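Local coordinates for protein COMB10 (Helicobacter pylori, PDB 2BHV) that is a core subunit of the Com type IV secretion system, a VirB10-family protein whose periplasmic domain probably helps build the secretion channel, at residues 81-86 against 110-115; 91-96 against 133-138. All blocks are in the same frame, centred on the assembly; numbering follows the deposited sequence.

Contact 1: residues 81-86 against 110-115; sequences LIPKGS and IITPHG
Ile-82, which with Leu-81 faces Ile-72 in a classic beta bulge, meets Ile-110 where two beta turns, a type II turn from Pro-83 to Ser-86 and a type I turn from Thr-112 to Gly-115, lie against each other at one end of the large mixed beta-sheet. The Ile-82 CD1 methyl touches Ile-110 CD1 at 3.7 Å, the two side chains crossing at about a right angle. The Pro-83 ring then crosses Thr-112 at a slant, its CD 3.5 Å from Thr-112 CG2, which stands beside its own backbone N while OG1 (chi1 73°) takes part in a hydrogen bond with Ile-116 N. CB of Pro-83 reaches Pro-113 CD as well. The backbone at Lys-84 and Gly-85 gives a seat to the Pro-113 ring, whose CG lies 3.5 Å from Lys-84 O. Gly-85 has a positive phi of 93°, which suits the third position of a type II turn. Ser-86 closes that turn through its N, 3.1 Å from Pro-83 O. No hydrogen bond joins the segments, although Ser-86 CA comes close to Ile-111 O, at 3.3 Å. The Ser-86 side chain packs on the strand end, its CB 3.8 Å from Ile-110 CG2.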
# COMPACT_ATOMS: atom_id res chain seq x y z
N LEU A 81 -2.11 37.16 24.74
CA LEU A 81 -0.81 36.49 24.90
C LEU A 81 -0.13 36.24 23.56
O LEU A 81 1.07 36.48 23.43
CB LEU A 81 -0.95 35.18 25.68
CG LEU A 81 -1.52 35.21 27.11
CD1 LEU A 81 -1.59 33.80 27.65
CD2 LEU A 81 -0.70 36.11 28.05
N ILE A 82 -0.87 35.74 22.57
CA ILE A 82 -0.36 35.67 21.19
C ILE A 82 -1.19 36.55 20.27
O ILE A 82 -2.33 36.22 19.96
CB ILE A 82 -0.32 34.23 20.63
CG1 ILE A 82 0.38 33.28 21.60
CG2 ILE A 82 0.39 34.24 19.26
CD1 ILE A 82 0.30 31.84 21.21
N PRO A 83 -0.62 37.71 19.87
CA PRO A 83 -1.29 38.68 19.00
C PRO A 83 -1.46 38.16 17.59
O PRO A 83 -0.59 37.45 17.08
CB PRO A 83 -0.34 39.89 18.99
CG PRO A 83 0.59 39.66 20.16
CD PRO A 83 0.72 38.18 20.27
N LYS A 84 -2.60 38.49 16.98
CA LYS A 84 -2.83 38.24 15.57
C LYS A 84 -1.63 38.72 14.76
O LYS A 84 -1.11 39.81 14.99
CB LYS A 84 -4.08 38.99 15.12
CG LYS A 84 -4.49 38.72 13.70
CD LYS A 84 -5.64 39.64 13.30
CE LYS A 84 -6.11 39.37 11.90
NZ LYS A 84 -6.93 40.51 11.43
N GLY A 85 -1.19 37.89 13.83
CA GLY A 85 -0.11 38.26 12.94
C GLY A 85 1.26 37.82 13.42
O GLY A 85 2.25 38.04 12.72
N SER A 86 1.33 37.22 14.60
CA SER A 86 2.61 36.66 15.08
C SER A 86 3.11 35.54 14.16
O SER A 86 2.34 34.76 13.59
CB SER A 86 2.51 36.12 16.50
OG SER A 86 1.72 36.94 17.32
N ILE A 110 7.68 31.85 19.02
CA ILE A 110 6.69 32.76 18.46
C ILE A 110 7.25 34.18 18.50
O ILE A 110 7.73 34.61 19.54
CB ILE A 110 5.39 32.74 19.27
CG1 ILE A 110 4.79 31.32 19.33
CG2 ILE A 110 4.37 33.71 18.69
CD1 ILE A 110 3.80 31.10 20.48
N ILE A 111 7.20 34.88 17.37
CA ILE A 111 7.62 36.28 17.32
C ILE A 111 6.41 37.18 17.09
O ILE A 111 5.77 37.11 16.04
CB ILE A 111 8.69 36.52 16.24
CG1 ILE A 111 9.90 35.61 16.48
CG2 ILE A 111 9.10 38.00 16.21
CD1 ILE A 111 10.97 35.67 15.38
N THR A 112 6.09 38.02 18.08
CA THR A 112 4.94 38.91 17.96
C THR A 112 5.25 40.04 16.96
O THR A 112 6.42 40.32 16.68
CB THR A 112 4.46 39.52 19.31
OG1 THR A 112 5.39 40.52 19.78
CG2 THR A 112 4.24 38.43 20.37
N PRO A 113 4.21 40.68 16.42
CA PRO A 113 4.42 41.74 15.45
C PRO A 113 5.27 42.89 16.01
O PRO A 113 5.97 43.59 15.24
CB PRO A 113 3.00 42.21 15.14
CG PRO A 113 2.13 41.05 15.49
CD PRO A 113 2.77 40.45 16.68
N HIS A 114 5.20 43.11 17.32
CA HIS A 114 6.04 44.13 17.93
C HIS A 114 7.46 43.65 18.14
O HIS A 114 8.36 44.45 18.39
CB HIS A 114 5.43 44.66 19.23
CG HIS A 114 4.43 45.75 19.00
ND1 HIS A 114 3.82 45.97 17.77
CD2 HIS A 114 3.91 46.68 19.84
CE1 HIS A 114 2.99 47.00 17.87
NE2 HIS A 114 3.02 47.44 19.12
N GLY A 115 7.67 42.34 18.04
CA GLY A 115 9.01 41.76 18.06
C GLY A 115 9.43 41.18 19.39
O GLY A 115 10.62 41.03 19.63

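Contact 2: residues 91-96 against 133-138; sequences YYSNNN and GLVGEL
Val-135 supplies most of the apolar packing on the helix side, setting its two methyls on the backbone and side chains of strand 91-94. CG2 rests on the backbone of Tyr-91 and Tyr-92, 3.8 Å from Tyr-92 C, and also lies 4.0 Å from Tyr-91 CB. CG1, anti to the backbone N (chi1 174°), is thereby turned toward Ser-93 and lies 3.6 Å from Ser-93 OG, a van der Waals contact between a methyl and a hydroxyl. The segments share no hydrogen bond. This is alpha/beta packing: helix 132-146 lies across one face of the large mixed sheet, its local axis 7.8 Å from that of the strand and at 105° to it. Tyr-91 and Ser-93, two residues apart, direct their CB atoms to the helix, whereas the Tyr-92 CB points away from it, and the Tyr-92 side chain touches Ile-56 and Val-64. The aromatic contact is made by Leu-134, whose CD2 sits over one face of the Tyr-91 ring, offset toward the rim. Its closest ring atom is Tyr-91 CG, at 4.2 Å. Strand 91-94 is itself held in the sheet by backbone hydrogen bonds between Tyr-91 and Val-106 and between Ser-93 and Asp-104.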
# COMPACT_ATOMS: atom_id res chain seq x y z
N TYR A 91 10.39 23.51 13.40
CA TYR A 91 11.30 22.65 12.68
C TYR A 91 10.63 21.32 12.52
O TYR A 91 10.01 20.82 13.44
CB TYR A 91 12.61 22.52 13.44
CG TYR A 91 13.28 23.84 13.63
CD1 TYR A 91 14.10 24.39 12.64
CD2 TYR A 91 13.08 24.58 14.79
CE1 TYR A 91 14.71 25.64 12.81
CE2 TYR A 91 13.69 25.83 14.97
CZ TYR A 91 14.49 26.35 13.98
OH TYR A 91 15.07 27.57 14.17
N TYR A 92 10.73 20.75 11.33
CA TYR A 92 9.99 19.55 10.99
C TYR A 92 10.89 18.48 10.41
O TYR A 92 11.90 18.79 9.76
CB TYR A 92 8.86 19.87 10.01
CG TYR A 92 9.32 20.26 8.60
CD1 TYR A 92 9.56 19.28 7.62
CD2 TYR A 92 9.50 21.59 8.24
CE1 TYR A 92 9.96 19.61 6.35
CE2 TYR A 92 9.90 21.94 6.96
CZ TYR A 92 10.13 20.95 6.01
OH TYR A 92 10.54 21.28 4.73
N SER A 93 10.52 17.22 10.62
CA SER A 93 11.15 16.09 9.95
C SER A 93 10.11 15.04 9.57
O SER A 93 9.08 14.90 10.23
CB SER A 93 12.23 15.46 10.82
OG SER A 93 11.67 14.73 11.90
N ASN A 94 10.40 14.30 8.50
CA ASN A 94 9.60 13.16 8.12
C ASN A 94 10.34 11.91 8.56
O ASN A 94 11.50 11.72 8.25
CB ASN A 94 9.31 13.19 6.63
CG ASN A 94 8.25 14.23 6.27
OD1 ASN A 94 8.57 15.33 5.74
ND2 ASN A 94 6.99 13.91 6.58
N ASN A 95 9.67 11.11 9.40
CA ASN A 95 10.22 9.86 9.93
C ASN A 95 9.56 8.67 9.21
O ASN A 95 8.74 7.94 9.78
CB ASN A 95 10.02 9.79 11.46
CG ASN A 95 10.41 8.40 12.09
OD1 ASN A 95 10.17 8.15 13.29
ND2 ASN A 95 11.02 7.52 11.28
N ASN A 96 9.92 8.50 7.94
CA ASN A 96 9.38 7.42 7.13
C ASN A 96 9.74 5.99 7.62
O ASN A 96 10.74 5.41 7.18
CB ASN A 96 9.79 7.61 5.66
CG ASN A 96 9.12 8.84 5.01
OD1 ASN A 96 7.95 9.15 5.29
ND2 ASN A 96 9.85 9.52 4.13
N GLY A 133 18.40 15.40 12.81
CA GLY A 133 18.93 15.20 14.15
C GLY A 133 18.32 16.21 15.10
O GLY A 133 17.77 15.82 16.12
N LEU A 134 18.40 17.49 14.75
CA LEU A 134 17.91 18.56 15.63
C LEU A 134 16.47 18.36 16.10
O LEU A 134 16.18 18.56 17.28
CB LEU A 134 18.05 19.94 14.98
CG LEU A 134 17.58 21.12 15.85
CD1 LEU A 134 18.76 21.76 16.59
CD2 LEU A 134 16.82 22.16 15.04
N VAL A 135 15.57 17.98 15.19
CA VAL A 135 14.19 17.67 15.57
C VAL A 135 14.14 16.49 16.53
O VAL A 135 13.38 16.49 17.47
CB VAL A 135 13.32 17.36 14.34
CG1 VAL A 135 11.95 16.90 14.76
CG2 VAL A 135 13.20 18.58 13.45
N GLY A 136 14.99 15.50 16.27
CA GLY A 136 15.13 14.34 17.14
C GLY A 136 15.47 14.72 18.57
O GLY A 136 14.82 14.27 19.51
N GLU A 137 16.49 15.56 18.73
CA GLU A 137 16.97 15.96 20.05
C GLU A 137 15.99 16.90 20.74
O GLU A 137 15.90 16.91 21.96
CB GLU A 137 18.37 16.59 19.99
CG GLU A 137 19.15 16.57 21.33
CD GLU A 137 19.42 15.13 21.87
OE1 GLU A 137 20.40 14.47 21.40
OE2 GLU A 137 18.68 14.67 22.78
N LEU A 138 15.26 17.69 19.97
CA LEU A 138 14.28 18.59 20.55
C LEU A 138 13.17 17.75 21.17
O LEU A 138 12.74 18.01 22.30
CB LEU A 138 13.74 19.56 19.51
CG LEU A 138 14.65 20.61 18.84
CD1 LEU A 138 13.78 21.70 18.30
CD2 LEU A 138 15.70 21.20 19.76

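Contacts 1 and 2 share the large mixed sheet, in which strands 87-94 and 103-111 are antiparallel neighbours. Contact 1 joins the turn leading into strand 87-94 to the turn leaving strand 103-111, whereas contact 2 sets the far end of strand 87-94 against helix 132-146. Their centres are about 25 Å apart and their nearest atoms about 9 Å, with no touch. Along the chain the segments alternate, 81-86, 91-96, 110-115 and 133-138, so the chain passes from contact 1 to contact 2, back to contact 1, and on to contact 2. Both lie in the periplasmic domain, and all four segments belong to its TrbI-like region, the part shared with VirB10 relatives.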